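Cytochrome c2 (Rhodobacter sphaeroides, PDB 1CXC) carries electrons on a covalently bound heme c, serving as the donor to oxidized bacteriochlorophyll in bacterial photophosphorylation. Local coordinates at residues 39-47 against 114-124; 60-71 against 86-94. One frame throughout, in Å; residues are numbered along the deposited sequence.

How the interactions relate
From the N terminus the chain first reaches 39-47, two successive turns between strand 28-30 and helix 59-66. Next comes 60-71, which meets 86-94 in interaction 2 and closes a short loop filled largely by helix 73-81. The chain then runs on to 114-124, which returns to 39-47 in interaction 1, so the smaller loop lies wholly within the larger. Interaction 1 fixes the end of helix 107-120 to the turns, whereas interaction 2 pairs helices 59-66 and 83-91. The two meet where Gly45 and Arg46 probably exchange backbone hydrogen bonds with Trp71, and Arg46 and Trp71 both bond to the same heme propionate.

Interaction 1: 39-47 against 114-124; sequences NLYGVVGRT and WAYLQQVAVRP. With HEC (heme c), chain B.
Val44 packs its CG2 methyl against Trp114 on the last turns of helix 107-120, 3.9 Å from CH2, and against CG2 of Val122 in the tail just beyond. With CG1 anti to the backbone N (chi1 179°), its other methyl meets the amide end of Gln118. Deeper in, Val43 touches CD1 of Leu117, and Leu40 lays its methyls against the heme. Two consecutive type II turns, Leu40 to Val43 and Val43 to Arg46, shape this loop beside the C-terminal helix of the cytochrome c fold. Where the helix gives out, Ala121 O accepts from Gly42 N at 2.8 Å, and the Arg123 guanidinium lies with one face over Gly42 CA. The Tyr41 ring lies beyond, its CE1 3.8 Å from Val120 O. Arg123 NH1 comes to the ring's edge, 3.7 Å from Tyr41 CD2, with the guanidinium turned 85° to the ring, so this is no stacked cation-pi pair. Arg123 is bound chiefly by a salt bridge to Asp24, and water 1 links its NH1 to Tyr41 O. Arg46 NH1 donates to heme propionate O1A at 3.1 Å, while its NH2 bonds to Asn39 O. The propionate and Asp24 probably offset the charges of the two neighbouring arginines.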
loop_
_atom_site.group_PDB
_atom_site.type_symbol
_atom_site.label_atom_id
_atom_site.label_comp_id
_atom_site.label_asym_id
_atom_site.label_seq_id
_atom_site.Cartn_x
_atom_site.Cartn_y
_atom_site.Cartn_z
ATOM N N ASN A 39 6.688 -5.494 -0.511
ATOM C CA ASN A 39 5.871 -6.543 0.072
ATOM C C ASN A 39 4.875 -5.857 0.996
ATOM O O ASN A 39 5.238 -4.902 1.708
ATOM C CB ASN A 39 6.782 -7.448 0.886
ATOM C CG ASN A 39 6.120 -8.600 1.627
ATOM O OD1 ASN A 39 4.906 -8.777 1.653
ATOM N ND2 ASN A 39 6.944 -9.413 2.268
ATOM N N LEU A 40 3.581 -6.123 0.818
ATOM C CA LEU A 40 2.555 -5.484 1.624
ATOM C C LEU A 40 2.265 -6.184 2.944
ATOM O O LEU A 40 1.408 -5.747 3.711
ATOM C CB LEU A 40 1.297 -5.307 0.753
ATOM C CG LEU A 40 0.929 -3.908 0.205
ATOM C CD1 LEU A 40 2.084 -2.936 0.158
ATOM C CD2 LEU A 40 0.198 -3.980 -1.106
ATOM N N TYR A 41 2.849 -7.365 3.184
ATOM C CA TYR A 41 2.665 -8.022 4.468
ATOM C C TYR A 41 3.249 -7.122 5.554
ATOM O O TYR A 41 4.356 -6.604 5.424
ATOM C CB TYR A 41 3.397 -9.358 4.511
ATOM C CG TYR A 41 3.236 -10.063 5.857
ATOM C CD1 TYR A 41 2.073 -10.738 6.147
ATOM C CD2 TYR A 41 4.214 -9.920 6.831
ATOM C CE1 TYR A 41 1.865 -11.242 7.407
ATOM C CE2 TYR A 41 4.004 -10.419 8.094
ATOM C CZ TYR A 41 2.829 -11.066 8.367
ATOM O OH TYR A 41 2.613 -11.552 9.636
ATOM N N GLY A 42 2.442 -6.792 6.567
ATOM C CA GLY A 42 2.887 -5.906 7.642
ATOM C C GLY A 42 2.681 -4.424 7.315
ATOM O O GLY A 42 3.268 -3.572 7.982
ATOM N N VAL A 43 1.963 -4.056 6.238
ATOM C CA VAL A 43 1.782 -2.632 5.938
ATOM C C VAL A 43 0.974 -1.946 7.012
ATOM O O VAL A 43 0.907 -0.729 6.965
ATOM C CB VAL A 43 0.954 -2.210 4.704
ATOM C CG1 VAL A 43 1.767 -1.407 3.707
ATOM C CG2 VAL A 43 0.110 -3.330 4.165
ATOM N N VAL A 44 -0.044 -2.629 7.523
ATOM C CA VAL A 44 -0.916 -2.019 8.515
ATOM C C VAL A 44 -0.157 -1.375 9.659
ATOM O O VAL A 44 0.543 -2.045 10.405
ATOM C CB VAL A 44 -1.928 -3.054 9.035
ATOM C CG1 VAL A 44 -2.821 -2.411 10.087
ATOM C CG2 VAL A 44 -2.800 -3.564 7.890
ATOM N N GLY A 45 -0.207 -0.037 9.747
ATOM C CA GLY A 45 0.513 0.656 10.795
ATOM C C GLY A 45 1.991 0.823 10.496
ATOM O O GLY A 45 2.702 1.507 11.221
ATOM N N ARG A 46 2.435 0.550 9.276
ATOM C CA ARG A 46 3.834 0.705 8.962
ATOM C C ARG A 46 4.149 2.113 8.468
ATOM O O ARG A 46 3.408 2.727 7.690
ATOM C CB ARG A 46 4.182 -0.322 7.877
ATOM C CG ARG A 46 5.653 -0.522 7.511
ATOM C CD ARG A 46 5.754 -0.848 6.009
ATOM N NE ARG A 46 5.685 -2.258 5.765
ATOM C CZ ARG A 46 5.242 -2.793 4.619
ATOM N NH1 ARG A 46 5.391 -2.225 3.423
ATOM N NH2 ARG A 46 5.231 -4.097 4.627
ATOM N N THR A 47 5.321 2.631 8.868
ATOM C CA THR A 47 5.753 3.941 8.404
ATOM C C THR A 47 6.038 3.851 6.928
ATOM O O THR A 47 6.678 2.897 6.459
ATOM C CB THR A 47 7.035 4.374 9.092
ATOM O OG1 THR A 47 6.692 4.391 10.455
ATOM C CG2 THR A 47 7.498 5.748 8.622
ATOM N N TRP A 114 -8.547 -2.696 2.047
ATOM C CA TRP A 114 -7.982 -2.419 3.360
ATOM C C TRP A 114 -8.514 -3.435 4.367
ATOM O O TRP A 114 -7.784 -3.931 5.225
ATOM C CB TRP A 114 -8.343 -1.000 3.822
ATOM C CG TRP A 114 -7.699 -0.676 5.190
ATOM C CD1 TRP A 114 -8.449 -0.649 6.337
ATOM C CD2 TRP A 114 -6.370 -0.461 5.431
ATOM N NE1 TRP A 114 -7.595 -0.391 7.324
ATOM C CE2 TRP A 114 -6.342 -0.294 6.821
ATOM C CE3 TRP A 114 -5.206 -0.403 4.690
ATOM C CZ2 TRP A 114 -5.137 -0.077 7.486
ATOM C CZ3 TRP A 114 -4.006 -0.174 5.354
ATOM C CH2 TRP A 114 -3.969 -0.010 6.737
ATOM N N ALA A 115 -9.790 -3.808 4.273
ATOM C CA ALA A 115 -10.330 -4.780 5.200
ATOM C C ALA A 115 -9.671 -6.152 5.020
ATOM O O ALA A 115 -9.421 -6.886 5.987
ATOM C CB ALA A 115 -11.835 -4.915 4.977
ATOM N N TYR A 116 -9.296 -6.474 3.778
ATOM C CA TYR A 116 -8.625 -7.729 3.478
ATOM C C TYR A 116 -7.218 -7.712 4.086
ATOM O O TYR A 116 -6.796 -8.635 4.777
ATOM C CB TYR A 116 -8.579 -7.876 1.948
ATOM C CG TYR A 116 -7.646 -8.956 1.416
ATOM C CD1 TYR A 116 -7.835 -10.275 1.798
ATOM C CD2 TYR A 116 -6.614 -8.612 0.572
ATOM C CE1 TYR A 116 -6.987 -11.273 1.341
ATOM C CE2 TYR A 116 -5.763 -9.596 0.114
ATOM C CZ TYR A 116 -5.954 -10.917 0.500
ATOM O OH TYR A 116 -5.085 -11.904 0.052
ATOM N N LEU A 117 -6.553 -6.570 4.073
ATOM C CA LEU A 117 -5.212 -6.470 4.642
ATOM C C LEU A 117 -5.250 -6.543 6.157
ATOM O O LEU A 117 -4.303 -6.981 6.788
ATOM C CB LEU A 117 -4.542 -5.168 4.213
ATOM C CG LEU A 117 -4.290 -4.999 2.729
ATOM C CD1 LEU A 117 -3.784 -3.594 2.462
ATOM C CD2 LEU A 117 -3.325 -6.059 2.229
ATOM N N GLN A 118 -6.304 -6.038 6.778
ATOM C CA GLN A 118 -6.425 -6.142 8.211
ATOM C C GLN A 118 -6.680 -7.595 8.581
ATOM O O GLN A 118 -6.627 -7.967 9.754
ATOM C CB GLN A 118 -7.569 -5.268 8.697
ATOM C CG GLN A 118 -7.132 -3.822 8.832
ATOM C CD GLN A 118 -6.456 -3.552 10.181
ATOM O OE1 GLN A 118 -6.549 -2.469 10.733
ATOM N NE2 GLN A 118 -5.768 -4.510 10.780
ATOM N N GLN A 119 -7.082 -8.436 7.620
ATOM C CA GLN A 119 -7.297 -9.834 7.934
ATOM C C GLN A 119 -6.066 -10.662 7.681
ATOM O O GLN A 119 -5.678 -11.458 8.506
ATOM C CB GLN A 119 -8.371 -10.475 7.070
ATOM C CG GLN A 119 -9.737 -9.854 7.229
ATOM C CD GLN A 119 -10.257 -9.992 8.638
ATOM O OE1 GLN A 119 -10.159 -11.048 9.258
ATOM N NE2 GLN A 119 -10.778 -8.907 9.199
ATOM N N VAL A 120 -5.267 -10.348 6.686
ATOM C CA VAL A 120 -4.140 -11.207 6.416
ATOM C C VAL A 120 -2.757 -10.577 6.518
ATOM O O VAL A 120 -1.753 -11.268 6.319
ATOM C CB VAL A 120 -4.271 -11.788 4.982
ATOM C CG1 VAL A 120 -5.542 -12.585 4.795
ATOM C CG2 VAL A 120 -4.191 -10.683 3.940
ATOM N N ALA A 121 -2.644 -9.258 6.501
ATOM C CA ALA A 121 -1.310 -8.672 6.456
ATOM C C ALA A 121 -0.886 -7.929 7.694
ATOM O O ALA A 121 -0.103 -6.999 7.606
ATOM C CB ALA A 121 -1.254 -7.691 5.294
ATOM N N VAL A 122 -1.420 -8.293 8.855
ATOM C CA VAL A 122 -1.047 -7.629 10.093
ATOM C C VAL A 122 0.076 -8.397 10.753
ATOM O O VAL A 122 -0.084 -9.575 11.083
ATOM C CB VAL A 122 -2.248 -7.583 11.040
ATOM C CG1 VAL A 122 -1.879 -6.878 12.330
ATOM C CG2 VAL A 122 -3.407 -6.867 10.383
ATOM N N ARG A 123 1.181 -7.719 11.062
ATOM C CA ARG A 123 2.301 -8.395 11.683
ATOM C C ARG A 123 2.293 -8.272 13.196
ATOM O O ARG A 123 1.679 -7.367 13.759
ATOM C CB ARG A 123 3.626 -7.855 11.157
ATOM C CG ARG A 123 4.839 -8.367 11.925
ATOM C CD ARG A 123 6.054 -8.429 11.010
ATOM N NE ARG A 123 6.140 -7.199 10.266
ATOM C CZ ARG A 123 6.473 -7.193 8.988
ATOM N NH1 ARG A 123 7.048 -8.250 8.454
ATOM N NH2 ARG A 123 6.495 -6.042 8.337
ATOM N N PRO A 124 2.619 -9.383 13.854
ATOM C CA PRO A 124 2.830 -9.372 15.294
ATOM C C PRO A 124 4.321 -9.417 15.606
ATOM O O PRO A 124 4.987 -10.363 15.158
ATOM C CB PRO A 124 2.140 -10.620 15.789
ATOM C CG PRO A 124 1.878 -11.510 14.602
ATOM C CD PRO A 124 2.192 -10.691 13.366
ATOM O OXT PRO A 124 4.790 -8.513 16.302
HETATM FE FE HEC B . 1.478 -0.064 -5.001
HETATM C CHA HEC B . 3.783 1.431 -3.026
HETATM C CHB HEC B . -0.644 -0.344 -2.351
HETATM C CHC HEC B . -0.915 -1.410 -7.053
HETATM C CHD HEC B . 3.693 -0.087 -7.610
HETATM N NA HEC B . 1.530 0.466 -3.098
HETATM C C1A HEC B . 2.574 1.098 -2.441
HETATM C C2A HEC B . 2.232 1.354 -1.052
HETATM C C3A HEC B . 0.977 0.883 -0.863
HETATM C C4A HEC B . 0.565 0.303 -2.130
HETATM C CMA HEC B . 0.149 1.046 0.404
HETATM C CAA HEC B . 3.129 1.948 0.024
HETATM C CBA HEC B . 3.727 0.843 0.881
HETATM C CGA HEC B . 4.908 1.244 1.752
HETATM O O1A HEC B . 5.834 0.467 1.853
HETATM O O2A HEC B . 4.970 2.400 2.155
HETATM N NB HEC B . -0.369 -0.709 -4.760
HETATM C C1B HEC B . -1.071 -0.830 -3.570
HETATM C C2B HEC B . -2.363 -1.458 -3.785
HETATM C C3B HEC B . -2.494 -1.696 -5.128
HETATM C C4B HEC B . -1.241 -1.239 -5.719
HETATM C CMB HEC B . -3.388 -1.781 -2.692
HETATM C CAB HEC B . -3.645 -2.206 -5.795
HETATM C CBB HEC B . -4.926 -1.485 -5.818
HETATM N NC HEC B . 1.399 -0.583 -6.918
HETATM C C1C HEC B . 0.313 -1.115 -7.607
HETATM C C2C HEC B . 0.679 -1.456 -8.967
HETATM C C3C HEC B . 1.970 -1.086 -9.125
HETATM C C4C HEC B . 2.415 -0.560 -7.849
HETATM C CMC HEC B . -0.157 -2.277 -9.938
HETATM C CAC HEC B . 2.746 -1.226 -10.272
HETATM C CBC HEC B . 2.364 -0.659 -11.557
HETATM N ND HEC B . 3.326 0.519 -5.254
HETATM C C1D HEC B . 4.118 0.432 -6.397
HETATM C C2D HEC B . 5.411 1.047 -6.188
HETATM C C3D HEC B . 5.416 1.535 -4.928
HETATM C C4D HEC B . 4.136 1.180 -4.344
HETATM C CMD HEC B . 6.543 1.165 -7.206
HETATM C CAD HEC B . 6.420 2.526 -4.360
HETATM C CBD HEC B . 5.854 3.945 -4.356
HETATM C CGD HEC B . 6.911 5.059 -4.323
HETATM O O1D HEC B . 6.557 6.203 -4.569
HETATM O O2D HEC B . 7.957 4.853 -3.730
HETATM O O HOH W 1 7.223 -7.608 5.292
HETATM O O HOH W 2 1.315 -4.679 10.752
#

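Interaction 2: 60-71 against 86-94; sequences GMKEAGAKGLAW and FLKEYTGDA. With HEC (heme c), chain B.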
loop_
_atom_site.group_PDB
_atom_site.type_symbol
_atom_site.label_atom_id
_atom_site.label_comp_id
_atom_site.label_asym_id
_atom_site.label_seq_id
_atom_site.Cartn_x
_atom_site.Cartn_y
_atom_site.Cartn_z
ATOM N N GLY A 60 9.573 11.113 -2.711
ATOM C CA GLY A 60 8.354 11.652 -2.124
ATOM C C GLY A 60 7.815 10.728 -1.021
ATOM O O GLY A 60 7.315 11.192 0.007
ATOM N N MET A 61 7.882 9.392 -1.230
ATOM C CA MET A 61 7.389 8.432 -0.256
ATOM C C MET A 61 8.288 8.410 0.961
ATOM O O MET A 61 7.845 8.185 2.080
ATOM C CB MET A 61 7.339 7.043 -0.906
ATOM C CG MET A 61 6.796 5.971 0.023
ATOM S SD MET A 61 5.031 6.141 0.304
ATOM C CE MET A 61 4.415 5.313 -1.133
ATOM N N LYS A 62 9.596 8.484 0.759
ATOM C CA LYS A 62 10.490 8.488 1.899
ATOM C C LYS A 62 10.227 9.724 2.759
ATOM O O LYS A 62 10.131 9.658 3.989
ATOM C CB LYS A 62 11.923 8.487 1.403
ATOM C CG LYS A 62 12.429 7.118 0.976
ATOM C CD LYS A 62 13.812 7.263 0.340
ATOM C CE LYS A 62 14.192 5.982 -0.390
ATOM N NZ LYS A 62 15.505 6.072 -1.012
ATOM N N GLU A 63 10.033 10.866 2.101
ATOM C CA GLU A 63 9.746 12.110 2.772
ATOM C C GLU A 63 8.485 12.003 3.626
ATOM O O GLU A 63 8.374 12.650 4.670
ATOM C CB GLU A 63 9.536 13.147 1.696
ATOM C CG GLU A 63 9.576 14.566 2.219
ATOM C CD GLU A 63 9.287 15.618 1.153
ATOM O OE1 GLU A 63 9.670 15.425 -0.007
ATOM O OE2 GLU A 63 8.784 16.680 1.519
ATOM N N ALA A 64 7.389 11.551 3.016
ATOM C CA ALA A 64 6.151 11.401 3.750
ATOM C C ALA A 64 6.335 10.558 5.002
ATOM O O ALA A 64 5.641 10.763 5.995
ATOM C CB ALA A 64 5.125 10.711 2.863
ATOM N N GLY A 65 7.025 9.425 4.892
ATOM C CA GLY A 65 7.259 8.600 6.059
ATOM C C GLY A 65 8.031 9.402 7.109
ATOM O O GLY A 65 7.822 9.197 8.311
ATOM N N ALA A 66 9.103 10.109 6.697
ATOM C CA ALA A 66 9.859 10.940 7.659
ATOM C C ALA A 66 8.945 11.936 8.363
ATOM O O ALA A 66 9.150 12.261 9.525
ATOM C CB ALA A 66 10.931 11.766 6.967
ATOM N N LYS A 67 7.962 12.468 7.645
ATOM C CA LYS A 67 7.005 13.385 8.213
ATOM C C LYS A 67 6.190 12.677 9.275
ATOM O O LYS A 67 5.255 13.256 9.800
ATOM C CB LYS A 67 6.046 13.874 7.136
ATOM C CG LYS A 67 6.157 15.353 6.811
ATOM C CD LYS A 67 6.745 15.566 5.422
ATOM C CE LYS A 67 8.024 16.393 5.500
ATOM N NZ LYS A 67 9.209 15.546 5.543
ATOM N N GLY A 68 6.138 11.357 9.211
ATOM C CA GLY A 68 5.381 10.635 10.207
ATOM C C GLY A 68 4.183 9.877 9.647
ATOM O O GLY A 68 3.496 9.211 10.411
ATOM N N LEU A 69 4.098 9.676 8.329
ATOM C CA LEU A 69 2.961 8.939 7.783
ATOM C C LEU A 69 3.045 7.427 7.982
ATOM O O LEU A 69 4.100 6.830 7.794
ATOM C CB LEU A 69 2.825 9.194 6.297
ATOM C CG LEU A 69 1.937 8.204 5.526
ATOM C CD1 LEU A 69 0.495 8.347 5.970
ATOM C CD2 LEU A 69 2.070 8.405 4.019
ATOM N N ALA A 70 2.103 6.865 8.721
ATOM C CA ALA A 70 2.038 5.424 8.944
ATOM C C ALA A 70 0.713 4.988 8.309
ATOM O O ALA A 70 -0.315 5.625 8.498
ATOM C CB ALA A 70 2.001 5.167 10.435
ATOM N N TRP A 71 0.638 3.842 7.646
ATOM C CA TRP A 71 -0.588 3.517 6.936
ATOM C C TRP A 71 -1.817 3.148 7.738
ATOM O O TRP A 71 -1.749 2.320 8.662
ATOM C CB TRP A 71 -0.288 2.402 5.924
ATOM C CG TRP A 71 0.654 2.877 4.826
ATOM C CD1 TRP A 71 1.945 2.423 4.775
ATOM C CD2 TRP A 71 0.371 3.814 3.866
ATOM N NE1 TRP A 71 2.472 3.088 3.774
ATOM C CE2 TRP A 71 1.584 3.906 3.200
ATOM C CE3 TRP A 71 -0.710 4.615 3.503
ATOM C CZ2 TRP A 71 1.751 4.772 2.149
ATOM C CZ3 TRP A 71 -0.546 5.498 2.448
ATOM C CH2 TRP A 71 0.672 5.564 1.776
ATOM N N PHE A 86 -1.785 12.409 -3.711
ATOM C CA PHE A 86 -1.717 12.184 -2.286
ATOM C C PHE A 86 -0.370 12.604 -1.732
ATOM O O PHE A 86 -0.315 13.280 -0.722
ATOM C CB PHE A 86 -1.909 10.706 -1.972
ATOM C CG PHE A 86 -1.677 10.402 -0.505
ATOM C CD1 PHE A 86 -2.710 10.563 0.401
ATOM C CD2 PHE A 86 -0.433 10.004 -0.072
ATOM C CE1 PHE A 86 -2.498 10.313 1.738
ATOM C CE2 PHE A 86 -0.223 9.760 1.267
ATOM C CZ PHE A 86 -1.255 9.907 2.163
ATOM N N LEU A 87 0.726 12.212 -2.386
ATOM C CA LEU A 87 2.068 12.516 -1.904
ATOM C C LEU A 87 2.346 14.010 -1.958
ATOM O O LEU A 87 2.981 14.555 -1.049
ATOM C CB LEU A 87 3.088 11.805 -2.760
ATOM C CG LEU A 87 3.840 10.585 -2.247
ATOM C CD1 LEU A 87 3.239 9.971 -1.003
ATOM C CD2 LEU A 87 4.018 9.587 -3.383
ATOM N N LYS A 88 1.812 14.728 -2.949
ATOM C CA LYS A 88 2.044 16.168 -2.988
ATOM C C LYS A 88 1.317 16.884 -1.837
ATOM O O LYS A 88 1.855 17.759 -1.162
ATOM C CB LYS A 88 1.508 16.736 -4.272
ATOM C CG LYS A 88 2.321 16.387 -5.487
ATOM C CD LYS A 88 1.824 17.299 -6.583
ATOM C CE LYS A 88 2.167 16.741 -7.948
ATOM N NZ LYS A 88 3.586 16.845 -8.217
ATOM N N GLU A 89 0.099 16.478 -1.510
ATOM C CA GLU A 89 -0.599 17.166 -0.452
ATOM C C GLU A 89 0.001 16.872 0.894
ATOM O O GLU A 89 -0.033 17.707 1.787
ATOM C CB GLU A 89 -2.072 16.779 -0.449
ATOM C CG GLU A 89 -2.776 17.141 -1.754
ATOM C CD GLU A 89 -4.222 16.660 -1.864
ATOM N N TYR A 90 0.181 15.590 1.177
ATOM C CA TYR A 90 0.728 15.185 2.449
ATOM C C TYR A 90 2.068 15.844 2.731
ATOM O O TYR A 90 2.404 16.107 3.882
ATOM C CB TYR A 90 0.898 13.676 2.462
ATOM C CG TYR A 90 1.133 13.157 3.864
ATOM C CD1 TYR A 90 0.051 12.906 4.690
ATOM C CD2 TYR A 90 2.414 13.084 4.364
ATOM C CE1 TYR A 90 0.259 12.606 6.022
ATOM C CE2 TYR A 90 2.620 12.788 5.692
ATOM C CZ TYR A 90 1.545 12.553 6.501
ATOM O OH TYR A 90 1.750 12.190 7.809
ATOM N N THR A 91 2.995 15.581 1.834
ATOM C CA THR A 91 4.349 16.073 1.920
ATOM C C THR A 91 4.443 17.608 1.946
ATOM O O THR A 91 5.339 18.183 2.569
ATOM C CB THR A 91 5.000 15.452 0.689
ATOM O OG1 THR A 91 6.013 14.585 1.137
ATOM C CG2 THR A 91 5.460 16.457 -0.319
ATOM N N GLY A 92 3.427 18.315 1.434
ATOM C CA GLY A 92 3.508 19.768 1.408
ATOM C C GLY A 92 4.493 20.272 0.355
ATOM O O GLY A 92 4.630 21.470 0.143
ATOM N N ASP A 93 4.920 19.390 -0.534
ATOM C CA ASP A 93 5.835 19.776 -1.585
ATOM C C ASP A 93 5.158 19.469 -2.909
ATOM O O ASP A 93 5.090 18.323 -3.324
ATOM C CB ASP A 93 7.100 18.972 -1.443
ATOM C CG ASP A 93 7.997 18.983 -2.662
ATOM O OD1 ASP A 93 7.840 19.862 -3.499
ATOM O OD2 ASP A 93 9.058 18.377 -2.570
ATOM N N ALA A 94 4.874 20.471 -3.722
ATOM C CA ALA A 94 4.161 20.222 -4.958
ATOM C C ALA A 94 4.931 19.458 -5.996
ATOM O O ALA A 94 4.416 19.206 -7.068
ATOM C CB ALA A 94 3.744 21.534 -5.582
HETATM FE FE HEC B . 1.478 -0.064 -5.001
HETATM C CHA HEC B . 3.783 1.431 -3.026
HETATM C CHB HEC B . -0.644 -0.344 -2.351
HETATM C CHC HEC B . -0.915 -1.410 -7.053
HETATM C CHD HEC B . 3.693 -0.087 -7.610
HETATM N NA HEC B . 1.530 0.466 -3.098
HETATM C C1A HEC B . 2.574 1.098 -2.441
HETATM C C2A HEC B . 2.232 1.354 -1.052
HETATM C C3A HEC B . 0.977 0.883 -0.863
HETATM C C4A HEC B . 0.565 0.303 -2.130
HETATM C CMA HEC B . 0.149 1.046 0.404
HETATM C CAA HEC B . 3.129 1.948 0.024
HETATM C CBA HEC B . 3.727 0.843 0.881
HETATM C CGA HEC B . 4.908 1.244 1.752
HETATM O O1A HEC B . 5.834 0.467 1.853
HETATM O O2A HEC B . 4.970 2.400 2.155
HETATM N NB HEC B . -0.369 -0.709 -4.760
HETATM C C1B HEC B . -1.071 -0.830 -3.570
HETATM C C2B HEC B . -2.363 -1.458 -3.785
HETATM C C3B HEC B . -2.494 -1.696 -5.128
HETATM C C4B HEC B . -1.241 -1.239 -5.719
HETATM C CMB HEC B . -3.388 -1.781 -2.692
HETATM C CAB HEC B . -3.645 -2.206 -5.795
HETATM C CBB HEC B . -4.926 -1.485 -5.818
HETATM N NC HEC B . 1.399 -0.583 -6.918
HETATM C C1C HEC B . 0.313 -1.115 -7.607
HETATM C C2C HEC B . 0.679 -1.456 -8.967
HETATM C C3C HEC B . 1.970 -1.086 -9.125
HETATM C C4C HEC B . 2.415 -0.560 -7.849
HETATM C CMC HEC B . -0.157 -2.277 -9.938
HETATM C CAC HEC B . 2.746 -1.226 -10.272
HETATM C CBC HEC B . 2.364 -0.659 -11.557
HETATM N ND HEC B . 3.326 0.519 -5.254
HETATM C C1D HEC B . 4.118 0.432 -6.397
HETATM C C2D HEC B . 5.411 1.047 -6.188
HETATM C C3D HEC B . 5.416 1.535 -4.928
HETATM C C4D HEC B . 4.136 1.180 -4.344
HETATM C CMD HEC B . 6.543 1.165 -7.206
HETATM C CAD HEC B . 6.420 2.526 -4.360
HETATM C CBD HEC B . 5.854 3.945 -4.356
HETATM C CGD HEC B . 6.911 5.059 -4.323
HETATM O O1D HEC B . 6.557 6.203 -4.569
HETATM O O2D HEC B . 7.957 4.853 -3.730
#
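Tyr90 and Leu69 form an intimate apolar pairing: CB of Leu69 lies 3.6 Å from CZ of Tyr90, and Leu69 CG sits over one face of the phenol ring. The ring is carried there with CG of Tyr90 anti to the backbone N (chi1 -166°). CB of Ala64 is 3.9 Å from Tyr90 CD2, and CB of Lys67 approaches CE2 at the ring's edge. CD2 of Leu69 also meets the edge of the Phe86 ring, in its plane, 3.8 Å from CE2, and the same methyl rests on one face of the Trp71 indole. Without the phenol ring, as with an alanine at Tyr90, Leu69 and Ala64 would probably lose their aromatic cover and a gap would open where the chain leaves helix 59-66. Further along, Leu87 packs on the bare backbone of Gly60, with CG 4.2 Å from its C. Thr91 lies across the extended Glu63 side chain, its OG1 3.4 Å from CD.

Gly68 ends its helix in a Schellman motif at positive phi, turning the chain so that Leu69 faces Tyr90. Lys67 curls back, and its NZ and backbone N reach Glu63 O from opposite faces of the carbonyl plane. Trp71 NE1 donates to heme propionate atom O2A at 3.1 Å (155° at the hydrogen), while a heme methyl, CMA, covers the indole face opposite Leu69. Met61 bends so that CE lies between the propionate arms, 3.8 Å from heme CAA.

The helix pair and Trp71 thus flank the heme propionates in the cytochrome c fold. Helices 59-66 and 83-91 run in broadly similar directions, their short segments crossing at 37°. Helix 73-81 borders the contact through His75, which touches both Leu69 and Phe86, and through Tyr79, whose ring meets Trp71.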